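Secretin XcpQ (Pseudomonas aeruginosa, PDB 4E9J) forms the outer-membrane channel through which the type II secretion system exports proteins such as elastase LasB, this chain comprising its periplasmic N0, N1 and N2 domains. Local coordinates at residues A[62-67]-A[115-120]; A[127-132]-A[142-147]; A[149-154]-A[165-170]; A[177-182]-A[228-233]. All coordinates share one frame; numbering follows the deposited sequence.

Interaction 1 of 4, residues A[62-67]-A[115-120]; sequences AQLSLS and TRVIQV
Gln119 points its CG anti to the backbone N (chi1 -168°) and then bends at chi2, which brings its terminal amide beside the methyl group of Ala62. The methyl lies over the flat of the amide rather than at its rim: CB of Ala62 is 3.7 Å from NE2 of Gln119, with CD and OE1 only slightly farther. This is a van der Waals contact between a small apolar group and a polar plane, and the small methyl lets the amide come close at the corner where the chain turns. NE2 keeps a polar partner as well, a weak hydrogen bond to the carbonyl oxygen of Ala148. Deeper in, the meeting is purely apolar. Val117 has CG1 anti to its backbone N (chi1 179°), and the CD2 branch of Leu64 approaches this methyl at 4.4 Å, a loose contact. Both residues are buried: Leu64 also rests on Val69 and Leu72 of helix 66-79, whereas Val117 leans on Ala150 and Ile152 of strand 150-155. Branched aliphatic residues suit this interior, while Gln119 can keep its polar end at the exposed margin. Beyond Leu64, Ser65 is the N-cap of helix 66-79; its hydroxyl caps a backbone N, and its own N is bonded by the carboxylate of Glu68, a capping box. Strand 114-119 pairs in parallel with strand 55-61, just before the corner at Ala62, so the contact belongs to the N0–N1 junction, where one mixed sheet runs from the first periplasmic domain into the second.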
loop_
_atom_site.group_PDB
_atom_site.type_symbol
_atom_site.label_atom_id
_atom_site.label_comp_id
_atom_site.label_asym_id
_atom_site.label_seq_id
_atom_site.Cartn_x
_atom_site.Cartn_y
_atom_site.Cartn_z
ATOM N N ALA A 62 21.593 0.982 -11.748
ATOM C CA ALA A 62 20.751 1.174 -12.916
ATOM C C ALA A 62 20.771 2.647 -13.320
ATOM O O ALA A 62 20.777 3.536 -12.455
ATOM C CB ALA A 62 19.319 0.798 -12.582
ATOM N N GLN A 63 20.693 2.911 -14.616
ATOM C CA GLN A 63 20.710 4.292 -15.061
ATOM C C GLN A 63 19.308 4.855 -14.951
ATOM O O GLN A 63 18.346 4.183 -15.291
ATOM C CB GLN A 63 21.338 4.455 -16.456
ATOM C CG GLN A 63 20.521 3.972 -17.640
ATOM C CD GLN A 63 21.207 4.339 -18.938
ATOM O OE1 GLN A 63 22.435 4.270 -19.045
ATOM N NE2 GLN A 63 20.436 4.687 -19.974
ATOM N N LEU A 64 19.202 6.063 -14.418
ATOM C CA LEU A 64 17.926 6.711 -14.196
ATOM C C LEU A 64 17.786 7.960 -15.032
ATOM O O LEU A 64 18.724 8.733 -15.125
ATOM C CB LEU A 64 17.838 7.117 -12.717
ATOM C CG LEU A 64 17.993 5.988 -11.696
ATOM C CD1 LEU A 64 17.924 6.545 -10.309
ATOM C CD2 LEU A 64 16.932 4.918 -11.875
ATOM N N SER A 65 16.607 8.191 -15.575
ATOM C CA SER A 65 16.266 9.413 -16.299
ATOM C C SER A 65 16.049 10.519 -15.275
ATOM O O SER A 65 15.936 10.239 -14.079
ATOM C CB SER A 65 14.967 9.204 -17.056
ATOM O OG SER A 65 13.949 8.951 -16.098
ATOM N N LEU A 66 15.865 11.747 -15.745
ATOM C CA LEU A 66 15.650 12.909 -14.880
ATOM C C LEU A 66 14.434 12.707 -13.965
ATOM O O LEU A 66 14.518 12.949 -12.755
ATOM C CB LEU A 66 15.460 14.159 -15.770
ATOM C CG LEU A 66 15.252 15.492 -15.078
ATOM C CD1 LEU A 66 16.407 15.801 -14.158
ATOM C CD2 LEU A 66 15.093 16.612 -16.104
ATOM N N SER A 67 13.318 12.228 -14.551
ATOM C CA SER A 67 12.076 11.983 -13.814
ATOM C C SER A 67 12.258 10.858 -12.792
ATOM O O SER A 67 11.703 10.946 -11.699
ATOM C CB SER A 67 10.939 11.664 -14.779
ATOM O OG SER A 67 11.147 10.432 -15.452
ATOM N N THR A 115 19.064 3.710 0.816
ATOM C CA THR A 115 17.984 3.733 -0.174
ATOM C C THR A 115 18.583 3.206 -1.489
ATOM O O THR A 115 19.369 3.913 -2.123
ATOM C CB THR A 115 17.411 5.119 -0.321
ATOM O OG1 THR A 115 16.910 5.533 0.954
ATOM C CG2 THR A 115 16.297 5.168 -1.368
ATOM N N ARG A 116 18.230 1.964 -1.890
ATOM C CA ARG A 116 18.782 1.325 -3.072
ATOM C C ARG A 116 17.730 1.091 -4.158
ATOM O O ARG A 116 16.622 0.682 -3.831
ATOM C CB ARG A 116 19.384 -0.038 -2.679
ATOM C CG ARG A 116 20.279 -0.573 -3.779
ATOM C CD ARG A 116 20.810 -1.938 -3.494
ATOM N NE ARG A 116 21.810 -1.921 -2.426
ATOM C CZ ARG A 116 22.478 -2.986 -2.013
ATOM N NH1 ARG A 116 22.246 -4.179 -2.558
ATOM N NH2 ARG A 116 23.372 -2.876 -1.030
ATOM N N VAL A 117 18.071 1.335 -5.437
ATOM C CA VAL A 117 17.206 1.043 -6.577
ATOM C C VAL A 117 17.633 -0.340 -7.071
ATOM O O VAL A 117 18.821 -0.577 -7.286
ATOM C CB VAL A 117 17.337 2.095 -7.704
ATOM C CG1 VAL A 117 16.441 1.734 -8.889
ATOM C CG2 VAL A 117 16.992 3.490 -7.207
ATOM N N ILE A 118 16.680 -1.253 -7.225
ATOM C CA ILE A 118 16.918 -2.635 -7.656
ATOM C C ILE A 118 16.211 -2.798 -8.975
ATOM O O ILE A 118 14.993 -2.722 -9.011
ATOM C CB ILE A 118 16.393 -3.665 -6.606
ATOM C CG1 ILE A 118 17.087 -3.448 -5.240
ATOM C CG2 ILE A 118 16.650 -5.101 -7.074
ATOM C CD1 ILE A 118 16.646 -4.406 -4.100
ATOM N N GLN A 119 16.939 -2.986 -10.070
ATOM C CA GLN A 119 16.283 -3.193 -11.351
ATOM C C GLN A 119 15.865 -4.666 -11.418
ATOM O O GLN A 119 16.557 -5.523 -10.883
ATOM C CB GLN A 119 17.221 -2.842 -12.510
ATOM C CG GLN A 119 16.497 -2.769 -13.857
ATOM C CD GLN A 119 17.065 -1.681 -14.722
ATOM O OE1 GLN A 119 18.041 -1.889 -15.439
ATOM N NE2 GLN A 119 16.507 -0.484 -14.631
ATOM N N VAL A 120 14.677 -4.925 -11.957
ATOM C CA VAL A 120 14.105 -6.275 -12.132
ATOM C C VAL A 120 14.153 -6.552 -13.632
ATOM O O VAL A 120 13.754 -5.711 -14.425
ATOM C CB VAL A 120 12.675 -6.343 -11.545
ATOM C CG1 VAL A 120 12.048 -7.714 -11.758
ATOM C CG2 VAL A 120 12.704 -5.999 -10.052
#

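Interaction 2 of 4, residues A[127-132]-A[142-147]; sequences ELIPLI and LAAVPS
The CD1 methyl of Ile129 reaches from the helix to the strand and settles between two neighbours, 4.1 Å from CG of Leu142 and 4.2 Å from CB of Ala144. The side chains of Ile129 and Leu142 lie alongside, pointing opposite ways, and the small Ala144 lets the isoleucine tip lie close to the strand. One turn on, Ile132 lies roughly perpendicular to Leu142, its CD1 3.8 Å from CD1 of Leu142 while its CG1 sits 3.9 Å from the CD2 branch. Leu142 holds CG anti to its backbone N (chi1 178°), which swings the branch toward the helix, where both methyls meet Ile132. Around this shell, Leu151 of the neighbouring strand touches both isoleucines, and Ile167 and Leu170 of helix 157-171 both touch Ile132. Pro130 lacks an N-H to give to the preceding turn, and the helix is kinked there; on its outer side it packs on Arg220 of the second subunit, to whose Arg184 Glu127 forms a salt bridge. The helix runs nearly antiparallel to strand 142-145 (169°), with the axes 9.7 Å apart. Such a helix laid on one face of a small sheet is characteristic of the KH-like alpha/beta fold of secretin N1 domains.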
loop_
_atom_site.group_PDB
_atom_site.type_symbol
_atom_site.label_atom_id
_atom_site.label_comp_id
_atom_site.label_asym_id
_atom_site.label_seq_id
_atom_site.Cartn_x
_atom_site.Cartn_y
_atom_site.Cartn_z
ATOM N N GLU A 127 4.165 -6.873 -9.797
ATOM C CA GLU A 127 3.810 -8.222 -9.366
ATOM C C GLU A 127 4.697 -8.768 -8.230
ATOM O O GLU A 127 4.266 -9.689 -7.544
ATOM C CB GLU A 127 3.800 -9.159 -10.572
ATOM C CG GLU A 127 2.717 -8.778 -11.567
ATOM C CD GLU A 127 2.703 -9.552 -12.868
ATOM O OE1 GLU A 127 3.542 -10.469 -13.019
ATOM O OE2 GLU A 127 1.847 -9.245 -13.734
ATOM N N LEU A 128 5.937 -8.245 -8.045
ATOM C CA LEU A 128 6.815 -8.712 -6.977
ATOM C C LEU A 128 6.556 -7.964 -5.671
ATOM O O LEU A 128 6.791 -8.550 -4.627
ATOM C CB LEU A 128 8.300 -8.582 -7.377
ATOM C CG LEU A 128 8.714 -9.290 -8.679
ATOM C CD1 LEU A 128 10.159 -9.032 -8.983
ATOM C CD2 LEU A 128 8.512 -10.825 -8.587
ATOM N N ILE A 129 6.039 -6.714 -5.717
ATOM C CA ILE A 129 5.798 -5.859 -4.533
ATOM C C ILE A 129 5.065 -6.588 -3.372
ATOM O O ILE A 129 5.566 -6.577 -2.240
ATOM C CB ILE A 129 5.060 -4.536 -4.935
ATOM C CG1 ILE A 129 5.924 -3.602 -5.839
ATOM C CG2 ILE A 129 4.500 -3.807 -3.690
ATOM C CD1 ILE A 129 6.681 -2.452 -5.187
ATOM N N PRO A 130 3.888 -7.230 -3.587
ATOM C CA PRO A 130 3.241 -7.918 -2.442
ATOM C C PRO A 130 4.039 -9.115 -1.911
ATOM O O PRO A 130 3.857 -9.516 -0.758
ATOM C CB PRO A 130 1.850 -8.309 -2.959
ATOM C CG PRO A 130 1.786 -7.870 -4.402
ATOM C CD PRO A 130 3.129 -7.397 -4.843
ATOM N N LEU A 131 4.951 -9.671 -2.730
ATOM C CA LEU A 131 5.756 -10.810 -2.295
ATOM C C LEU A 131 6.993 -10.374 -1.493
ATOM O O LEU A 131 7.542 -11.168 -0.734
ATOM C CB LEU A 131 6.165 -11.627 -3.509
ATOM C CG LEU A 131 5.037 -11.950 -4.518
ATOM C CD1 LEU A 131 5.574 -12.787 -5.637
ATOM C CD2 LEU A 131 3.845 -12.625 -3.838
ATOM N N ILE A 132 7.436 -9.129 -1.654
ATOM C CA ILE A 132 8.609 -8.655 -0.920
ATOM C C ILE A 132 8.229 -7.740 0.239
ATOM O O ILE A 132 9.045 -7.561 1.132
ATOM C CB ILE A 132 9.690 -8.036 -1.856
ATOM C CG1 ILE A 132 9.146 -6.852 -2.648
ATOM C CG2 ILE A 132 10.266 -9.124 -2.804
ATOM C CD1 ILE A 132 10.201 -5.992 -3.230
ATOM N N LEU A 142 9.408 1.119 0.527
ATOM C CA LEU A 142 9.353 0.319 -0.680
ATOM C C LEU A 142 8.479 1.058 -1.671
ATOM O O LEU A 142 7.357 1.396 -1.338
ATOM C CB LEU A 142 8.834 -1.101 -0.399
ATOM C CG LEU A 142 8.688 -2.024 -1.612
ATOM C CD1 LEU A 142 10.036 -2.295 -2.272
ATOM C CD2 LEU A 142 8.050 -3.362 -1.192
ATOM N N ALA A 143 9.021 1.363 -2.861
ATOM C CA ALA A 143 8.298 2.059 -3.928
ATOM C C ALA A 143 8.665 1.465 -5.282
ATOM O O ALA A 143 9.780 0.985 -5.454
ATOM C CB ALA A 143 8.633 3.545 -3.918
ATOM N N ALA A 144 7.725 1.516 -6.241
ATOM C CA ALA A 144 7.947 1.062 -7.610
ATOM C C ALA A 144 8.381 2.225 -8.500
ATOM O O ALA A 144 7.938 3.362 -8.299
ATOM C CB ALA A 144 6.670 0.457 -8.178
ATOM N N VAL A 145 9.234 1.935 -9.490
ATOM C CA VAL A 145 9.662 2.877 -10.539
ATOM C C VAL A 145 9.326 2.130 -11.845
ATOM O O VAL A 145 10.195 1.478 -12.432
ATOM C CB VAL A 145 11.158 3.272 -10.452
ATOM C CG1 VAL A 145 11.509 4.318 -11.512
ATOM C CG2 VAL A 145 11.501 3.796 -9.067
ATOM N N PRO A 146 8.035 2.104 -12.235
ATOM C CA PRO A 146 7.638 1.305 -13.415
ATOM C C PRO A 146 8.323 1.628 -14.743
ATOM O O PRO A 146 8.533 0.702 -15.513
ATOM C CB PRO A 146 6.120 1.488 -13.503
ATOM C CG PRO A 146 5.706 2.218 -12.318
ATOM C CD PRO A 146 6.874 2.759 -11.597
ATOM N N SER A 147 8.744 2.888 -14.978
ATOM C CA SER A 147 9.423 3.268 -16.220
ATOM C C SER A 147 10.814 2.645 -16.372
ATOM O O SER A 147 11.265 2.449 -17.503
ATOM C CB SER A 147 9.477 4.786 -16.369
ATOM O OG SER A 147 9.992 5.456 -15.225
#

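Interaction 3 of 4, residues A[149-154]-A[165-170]; sequences NALIIS and DVIRQL
Leu151 and Ile167 meet where helix 157-171 lies against the three N1 strands, in the KH-like arrangement in which two helices share one face of a small sheet. The apolar contacts come first. The two side chains reach toward each other tip to tip, and Ile167 owes its inward reach to CG1 standing anti to the carbonyl carbon (chi1 -67°) and an extended chi2 (163°), which together carry CD1 out to the strand. Ile153, two residues along on the same face, adds its CD1 at 4.3 Å from CD1 of Ile167. Helix 125-132 completes the layer. Long, branched aliphatic side chains suit the gap between helix and sheet. Backbone bonds hold each partner: Leu170 N donates to Val166 O at 2.8 Å within the helix, and Leu151 pairs with Ile118 in the sheet. Polar contacts lie at the two ends of 149-154. Asn149 and Ala150 both face Val145 in a G1 beta bulge, and asparagine tolerates the left-handed backbone there; its ND2 donates to Val120 O and Ser123 O, while its OD1 accepts from Val125 N. At the far end, Ser154 OG is hydrogen-bonded with Thr79 OG1 and Thr115 OG1. Between strand and helix 157-171, the closest approach is CD1 of Leu151 to CD1 of Ile167, 3.5 Å.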
loop_
_atom_site.group_PDB
_atom_site.type_symbol
_atom_site.label_atom_id
_atom_site.label_comp_id
_atom_site.label_asym_id
_atom_site.label_seq_id
_atom_site.Cartn_x
_atom_site.Cartn_y
_atom_site.Cartn_z
ATOM N N ASN A 149 11.443 -0.298 -14.582
ATOM C CA ASN A 149 11.131 -1.631 -14.059
ATOM C C ASN A 149 12.029 -1.943 -12.848
ATOM O O ASN A 149 12.683 -2.994 -12.753
ATOM C CB ASN A 149 11.181 -2.726 -15.132
ATOM C CG ASN A 149 10.320 -3.900 -14.749
ATOM O OD1 ASN A 149 9.125 -3.736 -14.511
ATOM N ND2 ASN A 149 10.858 -5.101 -14.686
ATOM N N ALA A 150 12.055 -0.973 -11.926
ATOM C CA ALA A 150 12.878 -1.032 -10.748
ATOM C C ALA A 150 12.062 -0.801 -9.492
ATOM O O ALA A 150 10.961 -0.242 -9.533
ATOM C CB ALA A 150 13.998 0.011 -10.854
ATOM N N LEU A 151 12.623 -1.248 -8.370
ATOM C CA LEU A 151 12.067 -1.083 -7.028
ATOM C C LEU A 151 13.015 -0.162 -6.261
ATOM O O LEU A 151 14.211 -0.321 -6.400
ATOM C CB LEU A 151 12.077 -2.438 -6.285
ATOM C CG LEU A 151 11.108 -3.493 -6.756
ATOM C CD1 LEU A 151 11.429 -4.841 -6.127
ATOM C CD2 LEU A 151 9.678 -3.100 -6.440
ATOM N N ILE A 152 12.496 0.705 -5.405
ATOM C CA ILE A 152 13.310 1.511 -4.499
ATOM C C ILE A 152 13.048 0.924 -3.127
ATOM O O ILE A 152 11.897 0.918 -2.712
ATOM C CB ILE A 152 12.980 3.004 -4.487
ATOM C CG1 ILE A 152 13.303 3.649 -5.819
ATOM C CG2 ILE A 152 13.792 3.706 -3.342
ATOM C CD1 ILE A 152 12.576 4.932 -6.053
ATOM N N ILE A 153 14.092 0.442 -2.434
ATOM C CA ILE A 153 13.987 -0.106 -1.078
ATOM C C ILE A 153 14.877 0.688 -0.113
ATOM O O ILE A 153 16.029 0.923 -0.437
ATOM C CB ILE A 153 14.437 -1.595 -1.068
ATOM C CG1 ILE A 153 13.649 -2.402 -2.123
ATOM C CG2 ILE A 153 14.324 -2.206 0.367
ATOM C CD1 ILE A 153 13.293 -3.911 -1.768
ATOM N N SER A 154 14.379 0.984 1.093
ATOM C CA SER A 154 15.172 1.593 2.154
ATOM C C SER A 154 15.285 0.638 3.337
ATOM O O SER A 154 14.269 0.193 3.841
ATOM C CB SER A 154 14.599 2.920 2.628
ATOM O OG SER A 154 14.618 3.861 1.576
ATOM N N ASP A 165 18.537 -10.870 -3.214
ATOM C CA ASP A 165 18.581 -12.307 -3.570
ATOM C C ASP A 165 17.179 -12.890 -3.725
ATOM O O ASP A 165 16.989 -13.745 -4.582
ATOM C CB ASP A 165 19.354 -13.138 -2.535
ATOM N N VAL A 166 16.207 -12.440 -2.907
ATOM C CA VAL A 166 14.817 -12.923 -2.959
ATOM C C VAL A 166 14.188 -12.460 -4.269
ATOM O O VAL A 166 13.516 -13.240 -4.936
ATOM C CB VAL A 166 14.004 -12.468 -1.714
ATOM C CG1 VAL A 166 12.508 -12.756 -1.873
ATOM C CG2 VAL A 166 14.539 -13.134 -0.453
ATOM N N ILE A 167 14.433 -11.208 -4.646
ATOM C CA ILE A 167 13.951 -10.645 -5.913
ATOM C C ILE A 167 14.537 -11.437 -7.079
ATOM O O ILE A 167 13.787 -11.821 -7.965
ATOM C CB ILE A 167 14.247 -9.121 -6.035
ATOM C CG1 ILE A 167 13.432 -8.325 -4.998
ATOM C CG2 ILE A 167 13.933 -8.629 -7.456
ATOM C CD1 ILE A 167 13.890 -6.964 -4.741
ATOM N N ARG A 168 15.863 -11.710 -7.063
ATOM C CA ARG A 168 16.498 -12.483 -8.139
ATOM C C ARG A 168 15.878 -13.872 -8.290
ATOM O O ARG A 168 15.741 -14.361 -9.409
ATOM C CB ARG A 168 18.017 -12.622 -7.923
ATOM N N GLN A 169 15.524 -14.512 -7.182
ATOM C CA GLN A 169 14.925 -15.845 -7.252
ATOM C C GLN A 169 13.471 -15.754 -7.714
ATOM O O GLN A 169 13.053 -16.553 -8.549
ATOM C CB GLN A 169 15.018 -16.568 -5.895
ATOM N N LEU A 170 12.695 -14.787 -7.160
ATOM C CA LEU A 170 11.279 -14.614 -7.539
ATOM C C LEU A 170 11.155 -14.223 -9.002
ATOM O O LEU A 170 10.257 -14.710 -9.690
ATOM C CB LEU A 170 10.562 -13.556 -6.704
ATOM C CG LEU A 170 10.261 -13.878 -5.279
ATOM C CD1 LEU A 170 9.808 -12.603 -4.531
ATOM C CD2 LEU A 170 9.266 -14.979 -5.182
#

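Interaction 4 of 4, residues A[177-182]-A[228-233]; sequences DYSVIN and QARAKL
Strand 178-182 passes the 228-233 part of helix 227-240 most closely at Ser179 and Arg230, whose CA atoms are 7.7 Å apart. Arg230 leaves the helix with CG anti to the backbone N (chi1 -171°); its aliphatic stem runs across to the strand, CD 4.1 Å from CA of Tyr178, and the bend at chi3 (80°) turns the guanidinium along the strand to Asp177. There the methylene of Asp177 covers one face of the flat group, offset toward its rim, with CB 3.5 Å from NH2. The carboxylate does not join directly: OD2 stands 4.4 Å from NH1 and well out of the guanidinium plane, so any attraction is probably electrostatic only, since no N-H points at the oxygen. Two waters, both at the edge and in the plane of the guanidinium, bridge the gap instead. One accepts from NH2 of Arg230 at 2.7 Å and donates to OD2 of Asp177 at 3.3 Å; the other accepts from NH1 of Arg230 at 2.9 Å and donates to the same OD2 at 2.7 Å. Both elements belong to the N2 domain, another KH-like unit, in which helix 227-240 packs on a three-stranded antiparallel sheet. Arginine suits a place needing a long apolar stem and several donors; NH2 also bonds to Gly225 O, which helps fix the group. Outward, the sheet runs on into the second subunit: Tyr178, Ser179 and Val180 pair antiparallel with its strand, OD1 of Asp177 accepts from its Asn182, and the Ser179 hydroxyl is hydrogen-bonded to Ser179 of that subunit.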
loop_
_atom_site.group_PDB
_atom_site.type_symbol
_atom_site.label_atom_id
_atom_site.label_comp_id
_atom_site.label_asym_id
_atom_site.label_seq_id
_atom_site.Cartn_x
_atom_site.Cartn_y
_atom_site.Cartn_z
ATOM N N ASP A 177 1.124 -15.333 -9.110
ATOM C CA ASP A 177 -0.224 -15.455 -8.529
ATOM C C ASP A 177 -0.001 -16.059 -7.158
ATOM O O ASP A 177 0.964 -16.796 -6.973
ATOM C CB ASP A 177 -1.120 -16.381 -9.374
ATOM C CG ASP A 177 -1.547 -15.771 -10.703
ATOM O OD1 ASP A 177 -1.298 -14.554 -10.913
ATOM O OD2 ASP A 177 -2.214 -16.471 -11.492
ATOM N N TYR A 178 -0.857 -15.792 -6.211
ATOM C CA TYR A 178 -0.609 -16.315 -4.874
ATOM C C TYR A 178 -1.880 -16.477 -4.086
ATOM O O TYR A 178 -2.902 -15.921 -4.493
ATOM C CB TYR A 178 0.376 -15.382 -4.135
ATOM C CG TYR A 178 -0.091 -13.945 -3.981
ATOM C CD1 TYR A 178 0.200 -12.999 -4.937
ATOM C CD2 TYR A 178 -0.760 -13.526 -2.839
ATOM C CE1 TYR A 178 -0.135 -11.662 -4.764
ATOM C CE2 TYR A 178 -1.122 -12.192 -2.663
ATOM C CZ TYR A 178 -0.760 -11.253 -3.609
ATOM O OH TYR A 178 -1.076 -9.923 -3.490
ATOM N N SER A 179 -1.828 -17.340 -3.022
ATOM C CA SER A 179 -2.886 -17.546 -2.031
ATOM C C SER A 179 -2.364 -17.116 -0.668
ATOM O O SER A 179 -1.184 -17.307 -0.368
ATOM C CB SER A 179 -3.337 -18.996 -1.965
ATOM O OG SER A 179 -4.119 -19.260 -3.108
ATOM N N VAL A 180 -3.237 -16.524 0.136
ATOM C CA VAL A 180 -2.932 -16.056 1.481
ATOM C C VAL A 180 -3.730 -16.850 2.522
ATOM O O VAL A 180 -4.943 -17.007 2.371
ATOM C CB VAL A 180 -3.221 -14.554 1.573
ATOM C CG1 VAL A 180 -3.111 -14.069 3.008
ATOM C CG2 VAL A 180 -2.300 -13.781 0.641
ATOM N N ILE A 181 -3.031 -17.343 3.577
ATOM C CA ILE A 181 -3.626 -18.078 4.696
ATOM C C ILE A 181 -3.285 -17.383 5.990
ATOM O O ILE A 181 -2.119 -17.339 6.355
ATOM C CB ILE A 181 -3.178 -19.531 4.766
ATOM C CG1 ILE A 181 -3.478 -20.251 3.483
ATOM C CG2 ILE A 181 -3.848 -20.257 5.975
ATOM C CD1 ILE A 181 -2.782 -21.537 3.395
ATOM N N ASN A 182 -4.293 -16.899 6.699
ATOM C CA ASN A 182 -4.155 -16.238 7.993
ATOM C C ASN A 182 -4.208 -17.342 9.023
ATOM O O ASN A 182 -5.239 -17.945 9.190
ATOM C CB ASN A 182 -5.306 -15.275 8.212
ATOM C CG ASN A 182 -5.332 -14.211 7.171
ATOM O OD1 ASN A 182 -4.593 -13.258 7.245
ATOM N ND2 ASN A 182 -6.136 -14.380 6.141
ATOM N N GLN A 228 -2.092 -25.793 -9.944
ATOM C CA GLN A 228 -2.467 -27.023 -9.225
ATOM C C GLN A 228 -1.582 -27.286 -8.023
ATOM O O GLN A 228 -2.096 -27.722 -6.994
ATOM C CB GLN A 228 -2.507 -28.256 -10.171
ATOM C CG GLN A 228 -3.834 -28.397 -10.937
ATOM C CD GLN A 228 -4.144 -27.197 -11.807
ATOM O OE1 GLN A 228 -3.548 -27.006 -12.874
ATOM N NE2 GLN A 228 -5.064 -26.341 -11.369
ATOM N N ALA A 229 -0.261 -27.063 -8.138
ATOM C CA ALA A 229 0.661 -27.272 -7.005
ATOM C C ALA A 229 0.366 -26.269 -5.887
ATOM O O ALA A 229 0.225 -26.664 -4.747
ATOM C CB ALA A 229 2.096 -27.150 -7.457
ATOM N N ARG A 230 0.114 -25.015 -6.246
ATOM C CA ARG A 230 -0.270 -23.971 -5.284
ATOM C C ARG A 230 -1.596 -24.362 -4.594
ATOM O O ARG A 230 -1.736 -24.238 -3.365
ATOM C CB ARG A 230 -0.426 -22.660 -6.028
ATOM C CG ARG A 230 -0.614 -21.430 -5.170
ATOM C CD ARG A 230 -0.584 -20.213 -6.046
ATOM N NE ARG A 230 -1.862 -19.972 -6.740
ATOM C CZ ARG A 230 -2.044 -19.783 -8.051
ATOM N NH1 ARG A 230 -3.260 -19.535 -8.528
ATOM N NH2 ARG A 230 -1.018 -19.837 -8.893
ATOM N N ALA A 231 -2.541 -24.906 -5.370
ATOM C CA ALA A 231 -3.799 -25.348 -4.778
ATOM C C ALA A 231 -3.574 -26.495 -3.770
ATOM O O ALA A 231 -4.222 -26.515 -2.713
ATOM C CB ALA A 231 -4.782 -25.750 -5.868
ATOM N N LYS A 232 -2.593 -27.379 -4.041
ATOM C CA LYS A 232 -2.296 -28.470 -3.114
ATOM C C LYS A 232 -1.549 -27.967 -1.874
ATOM O O LYS A 232 -1.851 -28.405 -0.772
ATOM C CB LYS A 232 -1.501 -29.582 -3.812
ATOM N N LEU A 233 -0.589 -27.052 -2.029
ATOM C CA LEU A 233 0.147 -26.546 -0.857
ATOM C C LEU A 233 -0.786 -25.758 0.067
ATOM O O LEU A 233 -0.626 -25.823 1.285
ATOM C CB LEU A 233 1.363 -25.713 -1.270
ATOM C CG LEU A 233 2.316 -25.288 -0.120
ATOM C CD1 LEU A 233 2.878 -26.473 0.606
ATOM C CD2 LEU A 233 3.441 -24.455 -0.648
HETATM O O HOH W 1 -0.468 -19.215 -11.498
HETATM O O HOH W 2 -3.468 -18.817 -11.368
#

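The four interactions follow one another along the chain, and each closes before the next opens. Interactions 1, 2 and 3 share one mixed sheet: strand 114-119 of interaction 1 and strand 141-145 of interaction 2 flank strand 150-155 of interaction 3. The centres of interactions 2 and 3 are about 8 Å apart, and their strands, 141-145 and 150-155, are hydrogen-bonded neighbours. Interaction 4 lies in N2, about 32 Å between centres from interaction 1 and across the chain's centre from it. It meets interaction 2 where Tyr178 packs on Pro130 and Leu131. Interaction 1 thus joins N0 to N1, while interactions 2 and 4 both touch the second subunit of the dimer.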